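Local coordinates for protein alpha-fucosidase GH29 (Fusarium graminearum, PDB 4PSR) that probably hydrolyses the alpha-1,6-linked fucose joined to the reducing-end N-acetylglucosamine of glycoprotein carbohydrate, as a family 29 glycoside hydrolase, at residues A[227-232]-A[276-281]; A[270-275]-A[284-289]. One frame throughout, in Å; residues are numbered along the deposited sequence.

The two contacts interleave along the chain in the order 227-232, 270-275, 276-281 and 284-289, and their centres lie about 9 Å apart in the family 29 TIM barrel. Contact 2 pairs two neighbouring barrel strands, 268-272 and 284-287. Contact 1 joins the loop after strand 222-225 to the loop between those two strands. Asp275 ties them together: its carboxylate probably takes hydrogen bonds from the backbone N atoms of Leu229 and Asp230, while OD1 also accepts one from Gly277 N. Segment 227-232 touches the bound L-fucose through Phe227, and Lys272 of contact 2 hydrogen-bonds to it, so strands 222-225 and 268-272 each send a residue at or just past their C-terminal ends to the sugar.

Contact 1 of 2, residues A[227-232]-A[276-281]; sequences FSLDSP and HGFRNT. With NA (sodium ion), chain J; NAG (2-acetamido-2-deoxy-beta-D-glucopyranose), chain C; MAN (alpha-D-mannopyranose), chain D.
With CG turned opposite the carbonyl carbon in both Leu229 (chi1 -58°) and Phe278 (chi1 -66°), the end of the leucine comes to lie over the phenylalanine ring. Its CD1 stands almost directly above the ring centre, 3.9 Å from the centroid of the Phe278 ring, and makes a CH-pi contact with that face. Beside it the two backbones run very close. Gly277 has no side chain, and its CA packs 3.7 Å from Leu229 CB and 3.6 Å from Asp230 CB.

The polar part of the contact gathers at Asp230. Its carbonyl O accepts a hydrogen bond of 2.9 Å from His276 N; the CB of His276 rests against the same oxygen. The carboxylate, its CG anti to the backbone N (chi1 -175°), meets a mannose. OD1 accepts from O4 of this sugar at 2.7 Å and OD2 from its O3 at 2.6 Å, a two-pronged grip that probably limits rotation of the carboxylate. A water gives OD2 of Asp230 one more bond and donates a longer one, 3.1 Å, to His276 O, bridging the two loops. Pro232 CG also packs beside O4 of the mannose.

Further along, Asn280 ND2 is covalently bonded to an N-acetylglucosamine, an N-glycan site, and Thr281 O is a ligand of the sodium ion together with Asp15, His17 and waters. The contact is loop-to-loop packing at the C-terminal ends of adjacent TIM-barrel strands, 222-225 and 268-272. Helix 246-263 covers it through Arg249, which touches Leu229 and Asp230 and donates to Gly277 O, and through Leu253 against Phe278. Strand 268-272 closes in beside it, Tyr271 against Leu229 and Thr269 against Phe278.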
ATOM      1  N   PHE A 227      -4.268  12.188  -3.679  1.00 12.70           N
ATOM      2  CA  PHE A 227      -5.416  12.915  -3.119  1.00 10.08           C
ATOM      3  C   PHE A 227      -5.857  14.076  -4.003  1.00 12.71           C
ATOM      4  O   PHE A 227      -5.264  14.343  -5.051  1.00 13.45           O
ATOM      5  CB  PHE A 227      -5.080  13.420  -1.706  1.00 11.85           C
ATOM      6  CG  PHE A 227      -4.261  14.674  -1.671  1.00 12.56           C
ATOM      7  CD1 PHE A 227      -4.839  15.883  -1.345  1.00 15.01           C
ATOM      8  CD2 PHE A 227      -2.907  14.667  -1.964  1.00 17.75           C
ATOM      9  CE1 PHE A 227      -4.092  17.064  -1.314  1.00 14.98           C
ATOM     10  CE2 PHE A 227      -2.160  15.846  -1.929  1.00 18.57           C
ATOM     11  CZ  PHE A 227      -2.763  17.050  -1.600  1.00 16.41           C
ATOM     12  N   SER A 228      -6.894  14.782  -3.550  1.00 11.74           N
ATOM     13  CA  SER A 228      -7.542  15.896  -4.277  1.00 11.96           C
ATOM     14  C   SER A 228      -8.424  15.373  -5.407  1.00 11.78           C
ATOM     15  O   SER A 228      -8.747  16.123  -6.340  1.00 11.41           O
ATOM     16  CB  SER A 228      -6.553  16.957  -4.757  1.00 11.52           C
ATOM     17  OG  SER A 228      -7.281  18.133  -5.129  1.00 13.74           O
ATOM     18  N   LEU A 229      -8.865  14.117  -5.321  1.00 11.34           N
ATOM     19  CA  LEU A 229      -9.920  13.620  -6.182  1.00 12.35           C
ATOM     20  C   LEU A 229     -11.285  14.174  -5.694  1.00 13.15           C
ATOM     21  O   LEU A 229     -12.091  14.670  -6.502  1.00 13.65           O
ATOM     22  CB  LEU A 229      -9.928  12.073  -6.249  1.00 12.42           C
ATOM     23  CG  LEU A 229      -8.609  11.430  -6.742  1.00 12.52           C
ATOM     24  CD1 LEU A 229      -8.798   9.948  -6.788  1.00 13.23           C
ATOM     25  CD2 LEU A 229      -8.199  11.963  -8.113  1.00 11.75           C
ATOM     26  N   ASP A 230     -11.527  14.048  -4.388  1.00 12.67           N
ATOM     27  CA  ASP A 230     -12.642  14.749  -3.695  1.00 11.91           C
ATOM     28  C   ASP A 230     -12.293  14.717  -2.221  1.00 11.03           C
ATOM     29  O   ASP A 230     -12.827  13.884  -1.463  1.00 14.69           O
ATOM     30  CB  ASP A 230     -14.005  14.106  -3.983  1.00 13.80           C
ATOM     31  CG  ASP A 230     -15.188  14.891  -3.384  1.00 13.89           C
ATOM     32  OD1 ASP A 230     -14.937  16.042  -2.941  1.00 16.13           O
ATOM     33  OD2 ASP A 230     -16.321  14.317  -3.390  1.00 14.71           O
ATOM     34  N   SER A 231     -11.367  15.570  -1.834  1.00 14.41           N
ATOM     35  CA  SER A 231     -10.902  15.618  -0.455  1.00 15.62           C
ATOM     36  C   SER A 231     -10.913  17.050   0.044  1.00 15.00           C
ATOM     37  O   SER A 231      -9.885  17.666   0.297  1.00 15.99           O
ATOM     38  CB  SER A 231      -9.548  14.918  -0.315  1.00 19.96           C
ATOM     39  OG  SER A 231      -8.619  15.425  -1.228  1.00 17.81           O
ATOM     40  N   PRO A 232     -12.133  17.593   0.207  1.00 17.62           N
ATOM     41  CA  PRO A 232     -12.290  18.953   0.722  1.00 19.76           C
ATOM     42  C   PRO A 232     -11.604  19.111   2.071  1.00 15.57           C
ATOM     43  O   PRO A 232     -11.665  18.212   2.930  1.00 18.02           O
ATOM     44  CB  PRO A 232     -13.813  19.126   0.814  1.00 20.86           C
ATOM     45  CG  PRO A 232     -14.353  17.764   0.943  1.00 17.33           C
ATOM     46  CD  PRO A 232     -13.412  16.873   0.133  1.00 17.13           C
ATOM     47  N   HIS A 276     -12.554  11.015  -0.863  1.00 14.93           N
ATOM     48  CA  HIS A 276     -13.887  10.541  -1.193  1.00 14.93           C
ATOM     49  C   HIS A 276     -14.080  10.415  -2.708  1.00 16.79           C
ATOM     50  O   HIS A 276     -15.171  10.146  -3.190  1.00 15.52           O
ATOM     51  CB  HIS A 276     -14.939  11.500  -0.605  1.00 19.90           C
ATOM     52  CG  HIS A 276     -14.877  11.614   0.885  1.00 23.96           C
ATOM     53  ND1 HIS A 276     -15.294  10.606   1.725  1.00 33.60           N
ATOM     54  CD2 HIS A 276     -14.430  12.610   1.681  1.00 27.23           C
ATOM     55  CE1 HIS A 276     -15.116  10.981   2.980  1.00 29.68           C
ATOM     56  NE2 HIS A 276     -14.586  12.190   2.981  1.00 25.57           N
ATOM     57  N   GLY A 277     -13.016  10.624  -3.467  1.00 13.86           N
ATOM     58  CA  GLY A 277     -13.161  10.742  -4.905  1.00 12.62           C
ATOM     59  C   GLY A 277     -13.555   9.495  -5.663  1.00 12.28           C
ATOM     60  O   GLY A 277     -14.183   9.584  -6.720  1.00 11.93           O
ATOM     61  N   PHE A 278     -13.134   8.326  -5.166  1.00 11.82           N
ATOM     62  CA  PHE A 278     -13.573   7.052  -5.704  1.00 12.27           C
ATOM     63  C   PHE A 278     -14.321   6.297  -4.589  1.00 12.15           C
ATOM     64  O   PHE A 278     -14.352   6.768  -3.435  1.00 15.94           O
ATOM     65  CB  PHE A 278     -12.380   6.170  -6.176  1.00 11.82           C
ATOM     66  CG  PHE A 278     -11.589   6.696  -7.368  1.00 10.74           C
ATOM     67  CD1 PHE A 278     -12.069   7.685  -8.212  1.00 13.94           C
ATOM     68  CD2 PHE A 278     -10.335   6.144  -7.641  1.00 11.36           C
ATOM     69  CE1 PHE A 278     -11.312   8.112  -9.302  1.00 12.08           C
ATOM     70  CE2 PHE A 278      -9.584   6.549  -8.716  1.00 13.19           C
ATOM     71  CZ  PHE A 278     -10.072   7.545  -9.556  1.00 12.36           C
ATOM     72  N   ARG A 279     -14.862   5.135  -4.931  0.50 13.31           N
ATOM     73  CA  ARG A 279     -15.586   4.285  -3.985  0.50 14.82           C
ATOM     74  C   ARG A 279     -14.772   3.010  -3.717  0.50 12.28           C
ATOM     75  O   ARG A 279     -14.012   2.545  -4.575  0.50 11.48           O
ATOM     76  CB  ARG A 279     -16.976   3.926  -4.545  0.50 16.28           C
ATOM     77  CG  ARG A 279     -17.832   5.123  -4.982  0.50 15.61           C
ATOM     78  CD  ARG A 279     -18.562   5.761  -3.818  0.50 25.21           C
ATOM     79  NE  ARG A 279     -19.318   6.953  -4.210  0.50 24.40           N
ATOM     80  CZ  ARG A 279     -20.595   6.959  -4.585  0.50 23.48           C
ATOM     81  NH1 ARG A 279     -21.177   8.104  -4.900  0.50 25.63           N
ATOM     82  NH2 ARG A 279     -21.297   5.838  -4.653  0.50 25.37           N
ATOM     83  N   ASN A 280     -14.941   2.435  -2.529  1.00 13.32           N
ATOM     84  CA  ASN A 280     -14.252   1.209  -2.140  1.00 11.47           C
ATOM     85  C   ASN A 280     -14.965  -0.026  -2.666  1.00 12.15           C
ATOM     86  O   ASN A 280     -14.517  -1.148  -2.405  1.00 12.95           O
ATOM     87  CB  ASN A 280     -14.064   1.187  -0.620  1.00 12.02           C
ATOM     88  CG  ASN A 280     -15.360   1.231   0.135  1.00 11.87           C
ATOM     89  OD1 ASN A 280     -16.333   0.650  -0.261  1.00 13.68           O
ATOM     90  ND2 ASN A 280     -15.354   1.928   1.254  1.00 14.36           N
ATOM     91  N   THR A 281     -16.042   0.157  -3.434  1.00 12.26           N
ATOM     92  CA  THR A 281     -16.633  -0.918  -4.216  1.00 11.34           C
ATOM     93  C   THR A 281     -15.775  -1.339  -5.411  1.00 15.19           C
ATOM     94  O   THR A 281     -15.761  -2.520  -5.776  1.00 15.61           O
ATOM     95  CB  THR A 281     -17.964  -0.444  -4.778  1.00 15.23           C
ATOM     96  OG1 THR A 281     -17.724   0.815  -5.385  1.00 16.08           O
ATOM     97  CG2 THR A 281     -18.976  -0.282  -3.671  1.00 17.89           C
TER
HETATM   98 NA    NA J 619     -16.904  -4.103  -6.980  1.00 15.10          NA
HETATM   99  C1  NAG C   1     -16.543   2.075   2.141  1.00 14.91           C
HETATM  100  C2  NAG C   1     -16.216   2.126   3.610  1.00 12.61           C
HETATM  101  C3  NAG C   1     -17.511   2.242   4.408  1.00 13.69           C
HETATM  102  C4  NAG C   1     -18.340   3.425   3.912  1.00 16.16           C
HETATM  103  C5  NAG C   1     -18.504   3.362   2.395  1.00 15.35           C
HETATM  104  C6  NAG C   1     -19.195   4.574   1.811  1.00 17.36           C
HETATM  105  C7  NAG C   1     -14.286   1.056   4.686  1.00 15.82           C
HETATM  106  C8  NAG C   1     -13.611  -0.235   5.003  1.00 15.25           C
HETATM  107  N2  NAG C   1     -15.443   0.963   4.023  1.00 13.76           N
HETATM  108  O3  NAG C   1     -17.183   2.409   5.780  1.00 15.17           O
HETATM  109  O4  NAG C   1     -19.658   3.385   4.460  1.00 15.20           O
HETATM  110  O5  NAG C   1     -17.215   3.270   1.767  1.00 14.87           O
HETATM  111  O6  NAG C   1     -18.398   5.735   1.981  1.00 27.11           O
HETATM  112  O7  NAG C   1     -13.801   2.136   5.007  1.00 15.56           O
HETATM  113  C1  MAN D   4     -20.714  18.240  -2.011  0.51 14.63           C
HETATM  114  C2  MAN D   4     -20.143  17.380  -3.121  0.51 15.02           C
HETATM  115  C3  MAN D   4     -18.881  16.664  -2.648  0.51 15.62           C
HETATM  116  C4  MAN D   4     -17.895  17.609  -1.973  0.51 16.85           C
HETATM  117  C5  MAN D   4     -18.601  18.506  -0.948  0.51 16.53           C
HETATM  118  C6  MAN D   4     -17.716  19.636  -0.379  0.51 25.65           C
HETATM  119  O2  MAN D   4     -19.736  18.187  -4.217  0.49 18.19           O
HETATM  120  O3  MAN D   4     -18.269  16.011  -3.730  0.51 16.95           O
HETATM  121  O4  MAN D   4     -16.933  16.829  -1.278  0.51 18.95           O
HETATM  122  O5  MAN D   4     -19.738  19.135  -1.563  0.51 15.42           O
HETATM  123  O6  MAN D   4     -17.066  20.311  -1.457  0.51 31.81           O
HETATM  124  O   HOH W   1     -17.056  12.161  -4.619  1.00 22.39           O
HETATM  125  O   HOH W   2     -15.180  -5.267  -5.611  1.00 13.82           O
HETATM  126  O   HOH W   3     -17.631  -6.158  -7.955  1.00 20.19           O
HETATM  127  O   HOH W   4     -18.650  -4.268  -5.270  1.00 23.28           O

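Contact 2 of 2, residues A[270-275]-A[284-289]; sequences TYKHHD and VDDWER. With FUL (beta-L-fucopyranose), chain M; TRS (2-amino-2-hydroxymethyl-propane-1,3-diol), chain H.
Backbone hydrogen bonds join Tyr271 to Val284 and Asp286 in parallel register. Tyr271 N donates to Val284 O at 3.1 Å, and Asp286 N returns a bond to Tyr271 O at 2.8 Å. One residue beyond the strand, His273 N still reaches Asp286 O at 2.9 Å, as the chain enters the type I turn from Lys272 to Asp275.

Ring packing comes from within that turn, at His273. In one of its two conformers His273 holds CG anti to the backbone N (chi1 170°), which lays the imidazole over the six-membered ring of Trp287 in a face-to-face stack, the centroids of the His273 and Trp287 rings 3.8 Å apart and the planes at 14°. Its CB makes a CH-pi contact over the five-membered ring of Trp287.

The short segments of strands 268-272 and 284-287 diverge by 43°, a twist in keeping with the closed, eight-stranded parallel TIM barrel in which they are neighbours. No helix separates them in the chain.

Polar side chains add two further groups of bonds. Tyr271 and Asp285 lie alongside each other, ring and carboxylate nearly perpendicular, and the tyrosine OH gives OD1 of Asp285 a weak hydrogen bond of 2.8 Å. A Tris molecule, probably from the crystallisation liquor, donates from O2 to Asp285 OD2 at 2.6 Å, and its N donates to Tyr271 OH. Separately, Thr270 OG1 donates to a water at 2.7 Å, which in turn donates to Asp286 OD1. Lys272 passes its CD and CE along that same OD1; its NZ forms a salt bridge with Asp226 and donates to O5 of the bound fucose at 2.9 Å.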
ATOM      1  N   THR A 270      -6.104   2.535  -7.329  1.00 10.35           N
ATOM      2  CA  THR A 270      -6.028   2.874  -5.910  1.00 10.28           C
ATOM      3  C   THR A 270      -6.253   4.383  -5.716  1.00 12.77           C
ATOM      4  O   THR A 270      -6.081   5.189  -6.652  1.00 12.78           O
ATOM      5  CB  THR A 270      -4.662   2.473  -5.245  1.00 11.40           C
ATOM      6  OG1 THR A 270      -3.632   3.358  -5.697  1.00 11.62           O
ATOM      7  CG2 THR A 270      -4.259   1.036  -5.547  1.00 12.67           C
ATOM      8  N   TYR A 271      -6.667   4.758  -4.522  1.00 11.48           N
ATOM      9  CA  TYR A 271      -6.873   6.171  -4.204  1.00 10.04           C
ATOM     10  C   TYR A 271      -6.628   6.317  -2.702  1.00 10.58           C
ATOM     11  O   TYR A 271      -6.708   5.317  -1.969  1.00 11.19           O
ATOM     12  CB  TYR A 271      -8.264   6.684  -4.641  1.00 12.46           C
ATOM     13  CG  TYR A 271      -9.367   6.124  -3.790  1.00 12.36           C
ATOM     14  CD1 TYR A 271      -9.630   4.758  -3.734  1.00 13.63           C
ATOM     15  CD2 TYR A 271     -10.133   6.984  -3.002  1.00 13.36           C
ATOM     16  CE1 TYR A 271     -10.595   4.257  -2.912  1.00 15.69           C
ATOM     17  CE2 TYR A 271     -11.110   6.491  -2.171  1.00 17.02           C
ATOM     18  CZ  TYR A 271     -11.345   5.135  -2.127  1.00 18.51           C
ATOM     19  OH  TYR A 271     -12.310   4.646  -1.261  1.00 18.21           O
ATOM     20  N   LYS A 272      -6.317   7.527  -2.245  1.00 11.19           N
ATOM     21  CA  LYS A 272      -5.982   7.707  -0.820  1.00 10.45           C
ATOM     22  C   LYS A 272      -7.206   7.438   0.064  1.00 11.71           C
ATOM     23  O   LYS A 272      -8.303   7.870  -0.242  1.00 12.40           O
ATOM     24  CB  LYS A 272      -5.367   9.074  -0.544  1.00 12.22           C
ATOM     25  CG  LYS A 272      -4.025   9.272  -1.213  1.00 11.20           C
ATOM     26  CD  LYS A 272      -2.958   8.310  -0.644  1.00 13.88           C
ATOM     27  CE  LYS A 272      -1.573   8.549  -1.219  1.00 14.80           C
ATOM     28  NZ  LYS A 272      -0.998   9.812  -0.706  1.00 13.63           N
ATOM     29  N   HIS A 273      -6.979   6.716   1.159  0.64 12.83           N
ATOM     30  CA  HIS A 273      -8.033   6.230   2.053  0.64 13.15           C
ATOM     31  C   HIS A 273      -9.010   7.308   2.497  0.64 16.79           C
ATOM     32  O   HIS A 273     -10.208   7.081   2.526  0.64 15.97           O
ATOM     33  CB  HIS A 273      -7.392   5.541   3.276  0.64 12.61           C
ATOM     34  CG  HIS A 273      -8.359   5.219   4.380  0.64 11.86           C
ATOM     35  ND1 HIS A 273      -8.261   5.766   5.641  0.64 23.25           N
ATOM     36  CD2 HIS A 273      -9.431   4.395   4.407  0.64 13.11           C
ATOM     37  CE1 HIS A 273      -9.237   5.295   6.400  0.64 18.51           C
ATOM     38  NE2 HIS A 273      -9.964   4.464   5.678  0.64 12.95           N
ATOM     39  N   HIS A 274      -8.482   8.467   2.829  1.00 13.89           N
ATOM     40  CA  HIS A 274      -9.286   9.567   3.393  1.00 15.37           C
ATOM     41  C   HIS A 274     -10.052  10.342   2.315  1.00 18.43           C
ATOM     42  O   HIS A 274     -10.959  11.111   2.613  1.00 19.60           O
ATOM     43  CB  HIS A 274      -8.375  10.504   4.160  1.00 20.34           C
ATOM     44  CG  HIS A 274      -7.387  11.234   3.303  1.00 23.78           C
ATOM     45  ND1 HIS A 274      -7.653  12.474   2.758  1.00 36.19           N
ATOM     46  CD2 HIS A 274      -6.139  10.902   2.894  1.00 29.60           C
ATOM     47  CE1 HIS A 274      -6.605  12.881   2.062  1.00 45.95           C
ATOM     48  NE2 HIS A 274      -5.672  11.949   2.133  1.00 24.32           N
ATOM     49  N   ASP A 275      -9.677  10.138   1.063  1.00 14.36           N
ATOM     50  CA  ASP A 275     -10.257  10.842  -0.076  1.00 14.71           C
ATOM     51  C   ASP A 275     -11.597  10.193  -0.430  1.00 13.58           C
ATOM     52  O   ASP A 275     -11.802   8.971  -0.299  1.00 14.58           O
ATOM     53  CB  ASP A 275      -9.242  10.737  -1.241  1.00 12.19           C
ATOM     54  CG  ASP A 275      -9.534  11.639  -2.441  1.00 13.32           C
ATOM     55  OD1 ASP A 275     -10.703  12.018  -2.691  1.00 14.35           O
ATOM     56  OD2 ASP A 275      -8.536  12.014  -3.118  1.00 14.36           O
ATOM     57  N   VAL A 284      -9.255   0.447  -4.718  1.00 11.22           N
ATOM     58  CA  VAL A 284      -8.599  -0.014  -3.506  1.00 10.94           C
ATOM     59  C   VAL A 284      -8.135   1.164  -2.669  1.00 10.12           C
ATOM     60  O   VAL A 284      -7.448   2.059  -3.171  1.00 11.67           O
ATOM     61  CB  VAL A 284      -7.403  -0.944  -3.865  1.00 10.75           C
ATOM     62  CG1 VAL A 284      -6.665  -1.381  -2.608  1.00 12.84           C
ATOM     63  CG2 VAL A 284      -7.910  -2.142  -4.631  1.00 11.79           C
ATOM     64  N   ASP A 285      -8.506   1.180  -1.392  1.00 10.54           N
ATOM     65  CA  ASP A 285      -8.080   2.232  -0.465  1.00 11.16           C
ATOM     66  C   ASP A 285      -6.593   2.127  -0.183  1.00 12.38           C
ATOM     67  O   ASP A 285      -6.084   1.033   0.138  1.00 11.72           O
ATOM     68  CB  ASP A 285      -8.799   2.107   0.903  1.00 12.23           C
ATOM     69  CG  ASP A 285     -10.268   2.473   0.877  1.00 16.44           C
ATOM     70  OD1 ASP A 285     -10.889   2.531  -0.195  1.00 16.46           O
ATOM     71  OD2 ASP A 285     -10.795   2.622   2.005  1.00 16.27           O
ATOM     72  N   ASP A 286      -5.889   3.256  -0.269  1.00 10.82           N
ATOM     73  CA  ASP A 286      -4.448   3.330  -0.022  1.00 10.36           C
ATOM     74  C   ASP A 286      -4.235   4.137   1.250  1.00 11.43           C
ATOM     75  O   ASP A 286      -4.444   5.359   1.300  1.00 10.92           O
ATOM     76  CB  ASP A 286      -3.772   3.979  -1.230  1.00 10.72           C
ATOM     77  CG  ASP A 286      -2.294   4.042  -1.109  1.00 11.79           C
ATOM     78  OD1 ASP A 286      -1.709   5.068  -1.570  1.00 11.67           O
ATOM     79  OD2 ASP A 286      -1.686   3.085  -0.596  1.00 12.92           O
ATOM     80  N   TRP A 287      -3.899   3.446   2.322  1.00 11.07           N
ATOM     81  CA  TRP A 287      -3.747   4.071   3.622  1.00 12.83           C
ATOM     82  C   TRP A 287      -2.485   4.862   3.751  1.00 15.54           C
ATOM     83  O   TRP A 287      -1.470   4.552   3.108  1.00 13.35           O
ATOM     84  CB  TRP A 287      -3.743   2.988   4.698  1.00 13.51           C
ATOM     85  CG  TRP A 287      -5.112   2.509   5.036  1.00 14.58           C
ATOM     86  CD1 TRP A 287      -5.950   1.810   4.235  1.00 11.93           C
ATOM     87  CD2 TRP A 287      -5.813   2.716   6.263  1.00 13.44           C
ATOM     88  NE1 TRP A 287      -7.134   1.556   4.881  1.00 14.58           N
ATOM     89  CE2 TRP A 287      -7.074   2.112   6.130  1.00 14.41           C
ATOM     90  CE3 TRP A 287      -5.495   3.357   7.465  1.00 15.87           C
ATOM     91  CZ2 TRP A 287      -8.023   2.118   7.160  1.00 15.17           C
ATOM     92  CZ3 TRP A 287      -6.450   3.380   8.476  1.00 17.30           C
ATOM     93  CH2 TRP A 287      -7.683   2.755   8.323  1.00 16.31           C
ATOM     94  N   GLU A 288      -2.534   5.852   4.645  1.00 15.75           N
ATOM     95  CA  GLU A 288      -1.373   6.668   4.984  1.00 17.99           C
ATOM     96  C   GLU A 288      -0.224   5.799   5.476  1.00 16.72           C
ATOM     97  O   GLU A 288      -0.433   4.718   5.996  1.00 17.58           O
ATOM     98  CB  GLU A 288      -1.756   7.680   6.075  1.00 20.51           C
ATOM     99  CG  GLU A 288      -2.153   7.057   7.399  1.00 31.21           C
ATOM    100  CD  GLU A 288      -3.010   7.987   8.248  1.00 69.82           C
ATOM    101  OE1 GLU A 288      -2.769   9.214   8.224  1.00 59.26           O
ATOM    102  OE2 GLU A 288      -3.934   7.487   8.927  1.00 58.43           O
ATOM    103  N   ARG A 289       0.995   6.315   5.362  1.00 20.25           N
ATOM    104  CA  ARG A 289       2.187   5.558   5.739  1.00 20.25           C
ATOM    105  C   ARG A 289       2.097   4.954   7.149  1.00 20.10           C
ATOM    106  O   ARG A 289       1.684   5.607   8.108  1.00 19.62           O
ATOM    107  CB  ARG A 289       3.408   6.457   5.601  1.00 23.39           C
ATOM    108  CG  ARG A 289       4.720   5.722   5.592  1.00 22.13           C
ATOM    109  CD  ARG A 289       5.808   6.722   5.378  1.00 21.75           C
ATOM    110  NE  ARG A 289       7.113   6.097   5.429  1.00 23.48           N
ATOM    111  CZ  ARG A 289       8.236   6.763   5.205  1.00 22.71           C
ATOM    112  NH1 ARG A 289       8.167   8.058   4.915  1.00 25.20           N
ATOM    113  NH2 ARG A 289       9.399   6.129   5.256  1.00 23.76           N
TER
HETATM  114  C1  FUL M 622       1.397  12.314  -0.873  1.00 13.49           C
HETATM  115  C2  FUL M 622       2.151  13.254  -1.792  1.00 16.14           C
HETATM  116  O2  FUL M 622       1.826  14.632  -1.550  1.00 13.61           O
HETATM  117  C3  FUL M 622       3.613  13.000  -1.534  1.00 13.34           C
HETATM  118  O3  FUL M 622       4.377  13.901  -2.304  1.00 12.57           O
HETATM  119  C4  FUL M 622       3.896  11.568  -1.909  1.00 13.81           C
HETATM  120  O4  FUL M 622       3.685  11.395  -3.308  1.00 13.00           O
HETATM  121  C5  FUL M 622       2.989  10.647  -1.102  1.00 14.89           C
HETATM  122  C6  FUL M 622       3.149   9.188  -1.472  1.00 15.82           C
HETATM  123  O5  FUL M 622       1.610  10.975  -1.251  1.00 13.26           O
HETATM  124  O1  FUL M 622       0.022  12.569  -1.010  1.00 15.10           O
HETATM  125  C   TRS H 617     -13.394   6.141   2.063  1.00 19.52           C
HETATM  126  C1  TRS H 617     -14.747   6.101   1.367  1.00 27.04           C
HETATM  127  C2  TRS H 617     -13.127   4.826   2.791  1.00 19.62           C
HETATM  128  C3  TRS H 617     -13.362   7.347   3.013  1.00 26.70           C
HETATM  129  N   TRS H 617     -12.378   6.351   1.016  1.00 20.82           N
HETATM  130  O1  TRS H 617     -14.802   7.228   0.513  1.00 44.37           O
HETATM  131  O2  TRS H 617     -13.182   3.710   1.903  1.00 17.78           O
HETATM  132  O3  TRS H 617     -14.211   7.157   4.125  1.00 31.30           O
HETATM  133  O   HOH W   5      -3.380   5.517  -4.029  1.00 11.12           O